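Side-chain contacts in trans-4-hydroxy-L-proline dehydratase (Clostridioides difficile 70-100-2010, PDB 6VXC), which uses a glycyl radical to dehydrate trans-4-hydroxy-L-proline to (S)-1-pyrroline-5-carboxylate in the anaerobic breakdown of hydroxyproline: residues 27-32 with 327-332; 86-91 with 255-260; 333-338 with 361-366. One frame throughout, in Å; residues are numbered along the deposited sequence.

Contact 1 of 3, residues 27-32 with 327-332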
ATOM      1  N   GLU A  27      30.719   5.214  -7.155  1.00 17.51           N
ATOM      2  CA  GLU A  27      31.302   4.916  -5.856  1.00 20.43           C
ATOM      3  C   GLU A  27      30.451   5.491  -4.731  1.00 18.41           C
ATOM      4  O   GLU A  27      30.235   4.831  -3.710  1.00 19.62           O
ATOM      5  CB  GLU A  27      32.719   5.491  -5.775  1.00 28.04           C
ATOM      6  CG  GLU A  27      33.723   4.852  -6.705  1.00 27.20           C
ATOM      7  CD  GLU A  27      33.892   3.368  -6.431  1.00 31.84           C
ATOM      8  OE1 GLU A  27      34.253   3.011  -5.289  1.00 43.81           O
ATOM      9  OE2 GLU A  27      33.638   2.555  -7.343  1.00 35.14           O
ATOM     10  N   ARG A  28      29.928   6.702  -4.910  1.00 18.48           N
ATOM     11  CA  ARG A  28      29.069   7.289  -3.884  1.00 18.45           C
ATOM     12  C   ARG A  28      27.873   6.395  -3.568  1.00 18.06           C
ATOM     13  O   ARG A  28      27.633   6.051  -2.405  1.00 19.58           O
ATOM     14  CB  ARG A  28      28.588   8.672  -4.323  1.00 18.23           C
ATOM     15  CG  ARG A  28      27.669   9.366  -3.310  1.00 17.26           C
ATOM     16  CD  ARG A  28      26.899  10.510  -3.960  1.00 17.74           C
ATOM     17  NE  ARG A  28      27.768  11.515  -4.569  1.00 17.31           N
ATOM     18  CZ  ARG A  28      28.449  12.443  -3.903  1.00 22.00           C
ATOM     19  NH1 ARG A  28      29.214  13.302  -4.570  1.00 21.21           N
ATOM     20  NH2 ARG A  28      28.365  12.530  -2.582  1.00 19.21           N
ATOM     21  N   THR A  29      27.126   5.987  -4.600  1.00 18.93           N
ATOM     22  CA  THR A  29      25.874   5.282  -4.361  1.00 17.94           C
ATOM     23  C   THR A  29      26.109   3.833  -3.953  1.00 16.71           C
ATOM     24  O   THR A  29      25.292   3.265  -3.227  1.00 16.42           O
ATOM     25  CB  THR A  29      24.970   5.384  -5.596  1.00 15.41           C
ATOM     26  OG1 THR A  29      25.625   4.827  -6.737  1.00 18.02           O
ATOM     27  CG2 THR A  29      24.613   6.845  -5.883  1.00 14.78           C
ATOM     28  N   LYS A  30      27.240   3.245  -4.346  1.00 17.92           N
ATOM     29  CA  LYS A  30      27.624   1.940  -3.809  1.00 16.73           C
ATOM     30  C   LYS A  30      27.776   1.993  -2.291  1.00 15.60           C
ATOM     31  O   LYS A  30      27.343   1.078  -1.583  1.00 17.85           O
ATOM     32  CB  LYS A  30      28.937   1.474  -4.436  1.00 15.43           C
ATOM     33  CG  LYS A  30      28.925   1.219  -5.929  1.00 17.83           C
ATOM     34  CD  LYS A  30      30.349   0.952  -6.406  1.00 17.96           C
ATOM     35  CE  LYS A  30      30.456   0.793  -7.918  1.00 16.70           C
ATOM     36  NZ  LYS A  30      29.756  -0.376  -8.458  1.00 16.94           N
ATOM     37  N   LYS A  31      28.423   3.043  -1.787  1.00 16.06           N
ATOM     38  CA  LYS A  31      28.626   3.236  -0.352  1.00 17.96           C
ATOM     39  C   LYS A  31      27.308   3.502   0.370  1.00 15.59           C
ATOM     40  O   LYS A  31      27.051   2.944   1.446  1.00 16.18           O
ATOM     41  CB  LYS A  31      29.605   4.398  -0.135  1.00 23.28           C
ATOM     42  CG  LYS A  31      29.761   4.858   1.319  1.00 21.02           C
ATOM     43  CD  LYS A  31      30.877   5.909   1.499  1.00 29.22           C
ATOM     44  CE  LYS A  31      30.583   7.205   0.748  1.00 33.76           C
ATOM     45  NZ  LYS A  31      31.638   8.254   0.969  1.00 34.19           N
ATOM     46  N   LEU A  32      26.478   4.381  -0.191  1.00 15.44           N
ATOM     47  CA  LEU A  32      25.180   4.661   0.411  1.00 13.78           C
ATOM     48  C   LEU A  32      24.309   3.412   0.443  1.00 14.37           C
ATOM     49  O   LEU A  32      23.613   3.163   1.431  1.00 15.28           O
ATOM     50  CB  LEU A  32      24.483   5.801  -0.333  1.00 13.60           C
ATOM     51  CG  LEU A  32      25.046   7.221  -0.132  1.00 14.64           C
ATOM     52  CD1 LEU A  32      24.498   8.211  -1.164  1.00 11.66           C
ATOM     53  CD2 LEU A  32      24.776   7.724   1.289  1.00 14.48           C
ATOM     54  N   ALA A 327      22.011  12.940 -13.016  1.00 15.89           N
ATOM     55  CA  ALA A 327      20.581  12.681 -12.830  1.00 12.05           C
ATOM     56  C   ALA A 327      20.330  11.268 -12.325  1.00 13.59           C
ATOM     57  O   ALA A 327      19.466  11.057 -11.466  1.00 13.34           O
ATOM     58  CB  ALA A 327      19.816  12.924 -14.124  1.00 11.00           C
ATOM     59  N   GLN A 328      21.057  10.280 -12.859  1.00 14.52           N
ATOM     60  CA  GLN A 328      20.922   8.922 -12.356  1.00 13.19           C
ATOM     61  C   GLN A 328      21.477   8.805 -10.948  1.00 15.67           C
ATOM     62  O   GLN A 328      20.878   8.137 -10.097  1.00 15.87           O
ATOM     63  CB  GLN A 328      21.632   7.934 -13.278  1.00 15.52           C
ATOM     64  CG  GLN A 328      21.551   6.514 -12.764  1.00 13.87           C
ATOM     65  CD  GLN A 328      22.002   5.477 -13.795  1.00 17.43           C
ATOM     66  OE1 GLN A 328      22.247   5.799 -14.968  1.00 16.68           O
ATOM     67  NE2 GLN A 328      22.092   4.225 -13.367  1.00 14.34           N
ATOM     68  N   GLU A 329      22.617   9.456 -10.685  1.00 14.79           N
ATOM     69  CA  GLU A 329      23.229   9.403  -9.364  1.00 13.21           C
ATOM     70  C   GLU A 329      22.276   9.956  -8.304  1.00 14.49           C
ATOM     71  O   GLU A 329      22.153   9.394  -7.210  1.00 15.01           O
ATOM     72  CB  GLU A 329      24.559  10.169  -9.364  1.00 15.94           C
ATOM     73  CG  GLU A 329      25.273  10.179  -8.002  1.00 17.04           C
ATOM     74  CD  GLU A 329      26.598  10.953  -8.007  1.00 17.38           C
ATOM     75  OE1 GLU A 329      27.508  10.586  -7.249  1.00 18.58           O
ATOM     76  OE2 GLU A 329      26.712  11.946  -8.738  1.00 16.98           O
ATOM     77  N   LEU A 330      21.595  11.055  -8.615  1.00 14.12           N
ATOM     78  CA  LEU A 330      20.662  11.642  -7.658  1.00 14.60           C
ATOM     79  C   LEU A 330      19.489  10.704  -7.387  1.00 12.48           C
ATOM     80  O   LEU A 330      19.030  10.595  -6.250  1.00 15.07           O
ATOM     81  CB  LEU A 330      20.180  13.005  -8.153  1.00 12.13           C
ATOM     82  CG  LEU A 330      21.233  14.105  -8.034  1.00 13.48           C
ATOM     83  CD1 LEU A 330      20.882  15.326  -8.870  1.00 14.25           C
ATOM     84  CD2 LEU A 330      21.422  14.492  -6.576  1.00 13.65           C
ATOM     85  N   LEU A 331      18.999  10.015  -8.418  1.00 12.60           N
ATOM     86  CA  LEU A 331      17.907   9.069  -8.220  1.00 12.36           C
ATOM     87  C   LEU A 331      18.356   7.830  -7.461  1.00 12.84           C
ATOM     88  O   LEU A 331      17.578   7.272  -6.686  1.00 13.62           O
ATOM     89  CB  LEU A 331      17.291   8.673  -9.562  1.00 13.92           C
ATOM     90  CG  LEU A 331      16.401   9.763 -10.150  1.00 12.65           C
ATOM     91  CD1 LEU A 331      15.920   9.400 -11.525  1.00 10.42           C
ATOM     92  CD2 LEU A 331      15.218  10.034  -9.210  1.00 12.60           C
ATOM     93  N   GLU A 332      19.592   7.374  -7.670  1.00 15.28           N
ATOM     94  CA  GLU A 332      20.097   6.276  -6.851  1.00 13.13           C
ATOM     95  C   GLU A 332      20.182   6.694  -5.396  1.00 12.69           C
ATOM     96  O   GLU A 332      19.871   5.907  -4.498  1.00 15.38           O
ATOM     97  CB  GLU A 332      21.458   5.788  -7.375  1.00 11.92           C
ATOM     98  CG  GLU A 332      21.306   4.976  -8.672  1.00 12.62           C
ATOM     99  CD  GLU A 332      22.604   4.400  -9.265  1.00 15.73           C
ATOM    100  OE1 GLU A 332      23.688   4.496  -8.640  1.00 17.28           O
ATOM    101  OE2 GLU A 332      22.512   3.841 -10.384  1.00 16.02           O
TER
HETATM  102  O   HOH W   1      29.423  12.628  -7.321  1.00 33.04           O

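Contact 2 of 3, residues 86-91 with 255-260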
ATOM      1  N   GLY A  86      28.411  10.776   2.405  1.00 20.76           N
ATOM      2  CA  GLY A  86      28.261  10.682   0.975  1.00 19.67           C
ATOM      3  C   GLY A  86      26.920  11.124   0.436  1.00 17.14           C
ATOM      4  O   GLY A  86      26.752  11.167  -0.786  1.00 20.12           O
ATOM      5  N   GLU A  87      25.979  11.504   1.293  1.00 17.37           N
ATOM      6  CA  GLU A  87      24.658  11.866   0.808  1.00 15.22           C
ATOM      7  C   GLU A  87      24.700  13.108  -0.065  1.00 14.63           C
ATOM      8  O   GLU A  87      25.505  14.017   0.137  1.00 15.67           O
ATOM      9  CB  GLU A  87      23.694  12.081   1.969  1.00 19.62           C
ATOM     10  CG  GLU A  87      23.211  10.773   2.554  1.00 16.08           C
ATOM     11  CD  GLU A  87      22.144  10.955   3.610  1.00 19.59           C
ATOM     12  OE1 GLU A  87      22.118  12.016   4.280  1.00 17.24           O
ATOM     13  OE2 GLU A  87      21.319  10.023   3.757  1.00 23.82           O
ATOM     14  N   LEU A  88      23.827  13.116  -1.062  1.00 15.33           N
ATOM     15  CA  LEU A  88      23.437  14.306  -1.796  1.00 16.84           C
ATOM     16  C   LEU A  88      22.023  14.759  -1.467  1.00 17.04           C
ATOM     17  O   LEU A  88      21.742  15.956  -1.529  1.00 17.47           O
ATOM     18  CB  LEU A  88      23.556  14.063  -3.308  1.00 17.05           C
ATOM     19  CG  LEU A  88      24.952  13.849  -3.923  1.00 16.60           C
ATOM     20  CD1 LEU A  88      24.871  13.488  -5.402  1.00 16.19           C
ATOM     21  CD2 LEU A  88      25.818  15.091  -3.745  1.00 18.83           C
ATOM     22  N   ILE A  89      21.137  13.824  -1.117  1.00 19.08           N
ATOM     23  CA  ILE A  89      19.785  14.105  -0.632  1.00 16.98           C
ATOM     24  C   ILE A  89      19.744  13.756   0.847  1.00 15.50           C
ATOM     25  O   ILE A  89      20.135  12.649   1.225  1.00 15.30           O
ATOM     26  CB  ILE A  89      18.732  13.283  -1.404  1.00 18.06           C
ATOM     27  CG1 ILE A  89      18.821  13.562  -2.901  1.00 15.81           C
ATOM     28  CG2 ILE A  89      17.301  13.555  -0.862  1.00 16.17           C
ATOM     29  CD1 ILE A  89      18.569  15.007  -3.264  1.00 14.20           C
ATOM     30  N   VAL A  90      19.219  14.664   1.678  1.00 18.07           N
ATOM     31  CA  VAL A  90      19.274  14.499   3.129  1.00 16.15           C
ATOM     32  C   VAL A  90      17.866  14.445   3.714  1.00 16.67           C
ATOM     33  O   VAL A  90      16.903  14.984   3.152  1.00 16.65           O
ATOM     34  CB  VAL A  90      20.086  15.621   3.820  1.00 17.26           C
ATOM     35  CG1 VAL A  90      21.532  15.648   3.310  1.00 15.32           C
ATOM     36  CG2 VAL A  90      19.393  16.957   3.631  1.00 12.35           C
ATOM     37  N   GLY A  91      17.769  13.796   4.872  1.00 15.83           N
ATOM     38  CA  GLY A  91      16.522  13.627   5.595  1.00 14.32           C
ATOM     39  C   GLY A  91      16.269  12.178   5.982  1.00 17.89           C
ATOM     40  O   GLY A  91      16.295  11.282   5.129  1.00 18.08           O
ATOM     41  N   LYS A 255      33.428  18.441   1.733  1.00 29.88           N
ATOM     42  CA  LYS A 255      33.017  19.796   2.069  1.00 28.93           C
ATOM     43  C   LYS A 255      32.196  20.411   0.948  1.00 27.08           C
ATOM     44  O   LYS A 255      31.168  21.052   1.203  1.00 24.51           O
ATOM     45  CB  LYS A 255      34.245  20.659   2.392  1.00 33.36           C
ATOM     46  CG  LYS A 255      33.889  22.074   2.866  1.00 37.68           C
ATOM     47  CD  LYS A 255      35.101  22.972   3.182  1.00 42.20           C
ATOM     48  CE  LYS A 255      35.980  22.424   4.308  1.00 44.11           C
ATOM     49  NZ  LYS A 255      36.363  23.513   5.261  1.00 47.26           N
ATOM     50  N   LYS A 256      32.618  20.209  -0.299  1.00 23.98           N
ATOM     51  CA  LYS A 256      31.850  20.750  -1.411  1.00 26.63           C
ATOM     52  C   LYS A 256      30.471  20.103  -1.474  1.00 23.25           C
ATOM     53  O   LYS A 256      29.483  20.770  -1.790  1.00 22.92           O
ATOM     54  CB  LYS A 256      32.607  20.578  -2.729  1.00 31.76           C
ATOM     55  CG  LYS A 256      33.902  21.394  -2.813  1.00 35.24           C
ATOM     56  CD  LYS A 256      34.365  21.591  -4.244  1.00 46.65           C
ATOM     57  CE  LYS A 256      33.375  22.466  -5.014  1.00 60.28           C
ATOM     58  NZ  LYS A 256      33.965  23.111  -6.232  1.00 64.92           N
ATOM     59  N   ASP A 257      30.384  18.804  -1.181  1.00 23.78           N
ATOM     60  CA  ASP A 257      29.074  18.163  -1.139  1.00 23.73           C
ATOM     61  C   ASP A 257      28.207  18.777  -0.046  1.00 22.39           C
ATOM     62  O   ASP A 257      27.027  19.070  -0.271  1.00 21.37           O
ATOM     63  CB  ASP A 257      29.217  16.657  -0.920  1.00 21.36           C
ATOM     64  CG  ASP A 257      29.703  15.909  -2.167  1.00 25.74           C
ATOM     65  OD1 ASP A 257      29.586  16.439  -3.296  1.00 21.03           O
ATOM     66  OD2 ASP A 257      30.196  14.776  -1.993  1.00 25.45           O
ATOM     67  N   LEU A 258      28.783  18.987   1.142  1.00 22.86           N
ATOM     68  CA  LEU A 258      28.052  19.626   2.234  1.00 24.41           C
ATOM     69  C   LEU A 258      27.614  21.038   1.860  1.00 22.02           C
ATOM     70  O   LEU A 258      26.500  21.464   2.191  1.00 22.35           O
ATOM     71  CB  LEU A 258      28.919  19.642   3.491  1.00 21.04           C
ATOM     72  CG  LEU A 258      29.130  18.257   4.092  1.00 26.39           C
ATOM     73  CD1 LEU A 258      30.281  18.282   5.062  1.00 28.64           C
ATOM     74  CD2 LEU A 258      27.850  17.791   4.787  1.00 25.11           C
ATOM     75  N   LEU A 259      28.472  21.776   1.163  1.00 24.01           N
ATOM     76  CA  LEU A 259      28.094  23.115   0.737  1.00 23.78           C
ATOM     77  C   LEU A 259      26.987  23.060  -0.307  1.00 22.62           C
ATOM     78  O   LEU A 259      26.111  23.927  -0.336  1.00 20.69           O
ATOM     79  CB  LEU A 259      29.318  23.844   0.186  1.00 25.79           C
ATOM     80  CG  LEU A 259      30.388  24.251   1.214  1.00 27.00           C
ATOM     81  CD1 LEU A 259      31.560  24.979   0.560  1.00 24.86           C
ATOM     82  CD2 LEU A 259      29.816  25.072   2.348  1.00 28.80           C
ATOM     83  N   LEU A 260      26.999  22.036  -1.159  1.00 22.49           N
ATOM     84  CA  LEU A 260      25.907  21.869  -2.108  1.00 20.42           C
ATOM     85  C   LEU A 260      24.601  21.547  -1.392  1.00 17.61           C
ATOM     86  O   LEU A 260      23.546  22.067  -1.760  1.00 17.79           O
ATOM     87  CB  LEU A 260      26.249  20.776  -3.115  1.00 20.42           C
ATOM     88  CG  LEU A 260      25.130  20.400  -4.085  1.00 14.96           C
ATOM     89  CD1 LEU A 260      24.645  21.603  -4.887  1.00 18.00           C
ATOM     90  CD2 LEU A 260      25.631  19.308  -4.999  1.00 14.07           C
TER

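Contact 3 of 3, residues 333-338 with 361-366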
ATOM      1  N   CYS A 333      20.559   7.945  -5.145  1.00 13.65           N
ATOM      2  CA  CYS A 333      20.510   8.466  -3.784  1.00 12.60           C
ATOM      3  C   CYS A 333      19.090   8.431  -3.236  1.00 11.52           C
ATOM      4  O   CYS A 333      18.867   7.987  -2.108  1.00 13.60           O
ATOM      5  CB  CYS A 333      21.071   9.892  -3.737  1.00 12.38           C
ATOM      6  SG  CYS A 333      22.860  10.049  -3.947  1.00 17.88           S
ATOM      7  N   LEU A 334      18.121   8.912  -4.022  1.00 13.84           N
ATOM      8  CA  LEU A 334      16.714   8.870  -3.629  1.00 12.26           C
ATOM      9  C   LEU A 334      16.260   7.450  -3.297  1.00 11.76           C
ATOM     10  O   LEU A 334      15.591   7.223  -2.281  1.00 12.33           O
ATOM     11  CB  LEU A 334      15.843   9.456  -4.740  1.00 12.23           C
ATOM     12  CG  LEU A 334      14.353   9.525  -4.363  1.00 10.63           C
ATOM     13  CD1 LEU A 334      14.160  10.317  -3.062  1.00  9.00           C
ATOM     14  CD2 LEU A 334      13.525  10.121  -5.480  1.00 10.38           C
ATOM     15  N   TRP A 335      16.596   6.487  -4.162  1.00 10.57           N
ATOM     16  CA  TRP A 335      16.216   5.097  -3.926  1.00 11.63           C
ATOM     17  C   TRP A 335      16.697   4.625  -2.563  1.00 12.87           C
ATOM     18  O   TRP A 335      15.940   4.008  -1.798  1.00 11.29           O
ATOM     19  CB  TRP A 335      16.783   4.202  -5.038  1.00  9.65           C
ATOM     20  CG  TRP A 335      15.743   3.723  -6.027  1.00  9.13           C
ATOM     21  CD1 TRP A 335      15.469   2.442  -6.353  1.00  7.98           C
ATOM     22  CD2 TRP A 335      14.825   4.531  -6.776  1.00  7.95           C
ATOM     23  NE1 TRP A 335      14.446   2.385  -7.263  1.00  7.64           N
ATOM     24  CE2 TRP A 335      14.033   3.655  -7.544  1.00  8.92           C
ATOM     25  CE3 TRP A 335      14.611   5.907  -6.890  1.00  8.85           C
ATOM     26  CZ2 TRP A 335      13.042   4.105  -8.409  1.00 10.44           C
ATOM     27  CZ3 TRP A 335      13.611   6.358  -7.747  1.00 10.73           C
ATOM     28  CH2 TRP A 335      12.846   5.461  -8.497  1.00  8.14           C
ATOM     29  N   VAL A 336      17.955   4.929  -2.232  1.00 11.49           N
ATOM     30  CA  VAL A 336      18.491   4.530  -0.938  1.00 11.43           C
ATOM     31  C   VAL A 336      17.711   5.196   0.193  1.00 12.05           C
ATOM     32  O   VAL A 336      17.464   4.578   1.232  1.00 13.27           O
ATOM     33  CB  VAL A 336      19.996   4.856  -0.855  1.00 12.77           C
ATOM     34  CG1 VAL A 336      20.485   4.685   0.569  1.00 10.78           C
ATOM     35  CG2 VAL A 336      20.803   3.991  -1.839  1.00  9.79           C
ATOM     36  N   LYS A 337      17.316   6.463   0.017  1.00 14.22           N
ATOM     37  CA  LYS A 337      16.564   7.144   1.076  1.00 12.14           C
ATOM     38  C   LYS A 337      15.256   6.420   1.384  1.00 14.21           C
ATOM     39  O   LYS A 337      14.910   6.219   2.553  1.00 14.64           O
ATOM     40  CB  LYS A 337      16.289   8.602   0.720  1.00 10.00           C
ATOM     41  CG  LYS A 337      17.521   9.468   0.523  1.00 14.59           C
ATOM     42  CD  LYS A 337      18.457   9.464   1.754  1.00 18.90           C
ATOM     43  CE  LYS A 337      17.802   9.892   3.042  1.00 16.88           C
ATOM     44  NZ  LYS A 337      18.742   9.892   4.225  1.00 15.87           N
ATOM     45  N   PHE A 338      14.512   6.029   0.344  1.00 12.17           N
ATOM     46  CA  PHE A 338      13.328   5.199   0.561  1.00 12.38           C
ATOM     47  C   PHE A 338      13.686   3.939   1.350  1.00 13.07           C
ATOM     48  O   PHE A 338      13.000   3.572   2.311  1.00 14.63           O
ATOM     49  CB  PHE A 338      12.700   4.798  -0.775  1.00  9.83           C
ATOM     50  CG  PHE A 338      11.874   5.865  -1.440  1.00  9.76           C
ATOM     51  CD1 PHE A 338      10.600   6.167  -0.992  1.00  9.36           C
ATOM     52  CD2 PHE A 338      12.352   6.514  -2.583  1.00  9.26           C
ATOM     53  CE1 PHE A 338       9.830   7.115  -1.637  1.00  9.31           C
ATOM     54  CE2 PHE A 338      11.597   7.463  -3.226  1.00  9.60           C
ATOM     55  CZ  PHE A 338      10.333   7.768  -2.760  1.00 10.18           C
ATOM     56  N   ALA A 361       5.810   2.418  -1.085  1.00 11.30           N
ATOM     57  CA  ALA A 361       5.938   3.698  -1.778  1.00 11.49           C
ATOM     58  C   ALA A 361       6.046   3.387  -3.266  1.00 10.68           C
ATOM     59  O   ALA A 361       7.103   2.995  -3.755  1.00 14.30           O
ATOM     60  CB  ALA A 361       7.135   4.495  -1.281  1.00  8.31           C
ATOM     61  N   ASN A 362       4.943   3.557  -3.976  1.00 10.59           N
ATOM     62  CA  ASN A 362       4.766   3.043  -5.326  1.00 11.48           C
ATOM     63  C   ASN A 362       5.032   4.148  -6.355  1.00 11.41           C
ATOM     64  O   ASN A 362       4.309   5.142  -6.405  1.00 10.90           O
ATOM     65  CB  ASN A 362       3.346   2.486  -5.444  1.00 12.54           C
ATOM     66  CG  ASN A 362       3.107   1.730  -6.730  1.00 10.84           C
ATOM     67  OD1 ASN A 362       3.634   2.073  -7.780  1.00 13.05           O
ATOM     68  ND2 ASN A 362       2.243   0.724  -6.660  1.00 10.80           N
ATOM     69  N   ILE A 363       6.047   3.952  -7.195  1.00 11.01           N
ATOM     70  CA  ILE A 363       6.398   4.892  -8.255  1.00  9.35           C
ATOM     71  C   ILE A 363       5.920   4.327  -9.592  1.00 10.51           C
ATOM     72  O   ILE A 363       6.153   3.153  -9.895  1.00 12.19           O
ATOM     73  CB  ILE A 363       7.913   5.185  -8.242  1.00 11.39           C
ATOM     74  CG1 ILE A 363       8.291   5.848  -6.900  1.00 11.52           C
ATOM     75  CG2 ILE A 363       8.301   6.059  -9.432  1.00 11.23           C
ATOM     76  CD1 ILE A 363       9.768   6.148  -6.685  1.00 10.31           C
ATOM     77  N   ASN A 364       5.203   5.159 -10.365  1.00 11.58           N
ATOM     78  CA  ASN A 364       4.624   4.823 -11.664  1.00 10.01           C
ATOM     79  C   ASN A 364       5.470   5.495 -12.757  1.00 10.22           C
ATOM     80  O   ASN A 364       5.473   6.725 -12.872  1.00 13.05           O
ATOM     81  CB  ASN A 364       3.180   5.320 -11.757  1.00  9.14           C
ATOM     82  CG  ASN A 364       2.147   4.415 -11.070  1.00 10.68           C
ATOM     83  OD1 ASN A 364       0.971   4.514 -11.391  1.00 13.72           O
ATOM     84  ND2 ASN A 364       2.562   3.582 -10.107  1.00 10.64           N
ATOM     85  N   THR A 365       6.161   4.705 -13.567  1.00 10.66           N
ATOM     86  CA  THR A 365       7.016   5.209 -14.636  1.00 11.04           C
ATOM     87  C   THR A 365       6.433   4.813 -15.989  1.00 11.29           C
ATOM     88  O   THR A 365       5.947   3.690 -16.165  1.00 11.10           O
ATOM     89  CB  THR A 365       8.458   4.675 -14.457  1.00 11.31           C
ATOM     90  OG1 THR A 365       9.001   5.181 -13.235  1.00 10.10           O
ATOM     91  CG2 THR A 365       9.395   5.083 -15.602  1.00 10.86           C
ATOM     92  N   GLY A 366       6.475   5.738 -16.943  1.00 15.07           N
ATOM     93  CA  GLY A 366       5.904   5.471 -18.251  1.00 12.27           C
ATOM     94  C   GLY A 366       4.604   6.224 -18.477  1.00 12.17           C
ATOM     95  O   GLY A 366       4.580   7.458 -18.434  1.00 13.08           O
TER

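Contact 1 of 3, residues 27-32 with 327-332
T29 and E332 bring the two backbones nearest, 6.4 Å from CA to CA, where helix segments 27-32 and 327-332 run almost parallel, 7° apart in direction with their axes 9.7 Å from each other. This parallel helix pair sets the N-terminal helix against helix 324-339 in the largely helical body of the glycyl radical enzyme fold. Two polar links span the pair. In the first, R28 bends at chi3 (-57°), which brings NE round to donate to E329 OE1 at 2.8 Å in a salt bridge. The oxygen lies essentially in the guanidinium plane, whereas the donor stands well above the carboxylate, 57° out of its plane. A water bridges the pair as well, accepting from R28 NH1 and donating to E329 OE1, while E329 OE2 is held by R326. The next residue, T29, donates from its buried OG1 to E332 OE1 at 2.7 Å, about one turn beyond E329; OG1 is also hydrogen-bonded to F26 O, and T29 CG2 lies 3.6 Å from E332 CB. E332 OE2 bonds to T25 OG1, and Q328 NE2 also reaches E332 OE2, at 3.0 Å, on its anti side.

Contact 2 of 3, residues 86-91 with 255-260
L88 reaches across to helix segment 255-260 with a single methyl, CD2, which meets D257 at one point and L260 at another. Its two branches divide the work. With CG beside the backbone N and chi2 at 174°, CD1 is the branch that continues the chain away from the backbone, while CD2 is thrown to the side where D257 and L260 stand. The aspartate and the leucine are three residues apart on the helix and so share a face, and both set out from the backbone toward the loop. D257 comes in at a slant to L88, its OD1 4.0 Å from L88 CD2, a contact of methyl with carboxylate oxygen and not a polar bond. L260 holds CG anti to its backbone N (chi1 174°) and its chain runs on extended to CD2, so that the meeting with L88 is one methyl tip against another, L260 CD2 to L88 CD2, at a loose 4.4 Å. L88, in the loop between helix 64-78 and strand 99-101, is thus packed between helix 252-267 and helix 324-339, in the helical part of the glycyl radical enzyme fold. On the latter helix, L330, R326 and E329 all touch L88. The carboxylate of D257 is spoken for by a salt bridge from OD2 to R28 NH2, and the same nitrogen is hydrogen-bonded to G86 O, which ties loop and helix through a common arginine. Further along the loop, I89 turns to helix 276-293, where Q281 NE2 bonds to V90 O and W284 NE1 to G91 O.

Contact 3 of 3, residues 333-338 with 361-366
I363 CD1 makes the closest approach, 3.6 Å from W335 CH2, and also lies 4.1 Å from F338 CE2, so one methyl is shared by two aromatic rings. The isoleucine is fully extended beyond CB (chi2 177°), which carries CD1 out from the strand to the far end of the indole, while W335 arrives from the opposite direction. Both rings receive the methyl obliquely. Beside this, A361 CB rests 3.8 Å from F338 CE1, giving the phenyl ring a second apolar neighbour. The elements joined are helix 324-339 and strand 362-366, which runs parallel to 396-401 in the alpha/beta barrel at the core of glycyl radical enzymes. The contact is much looser toward the end of the strand: the side chain of T365 stays 6.1 Å from the helical segment and packs on S380 and I383 of helix 378-390. Nor is there an open solvent side, since the touching residues are all buried. The reverse face of the strand is polar instead, with N362 ND2 bonded to G453 O and Y427 OH, and N364 OD1 receiving T451 N and Q400 NE2.

How the contacts relate
Helix 324-339 joins contacts 1 and 3, whose centres are 13 Å apart: its 327-332 part faces the N-terminal helix and its 333-338 part faces the barrel strand. At the junction C333 SG packs 3.7 Å from L32 CD1. The centres of contacts 1 and 2 are 12 Å apart, and contact 2 is nested in the chain loop that contact 1 closes; L32 CD2 packs 3.7 Å from E87 CG between them. A salt bridge from K337 NZ to E87 OE2, 2.6 Å, links contacts 2 and 3. Of the three, contact 3 lies nearest the probable active-site residues: the A361 side chain is about 11 Å from those of C454 and E456, the probable thiyl radical and proton-acceptor residues.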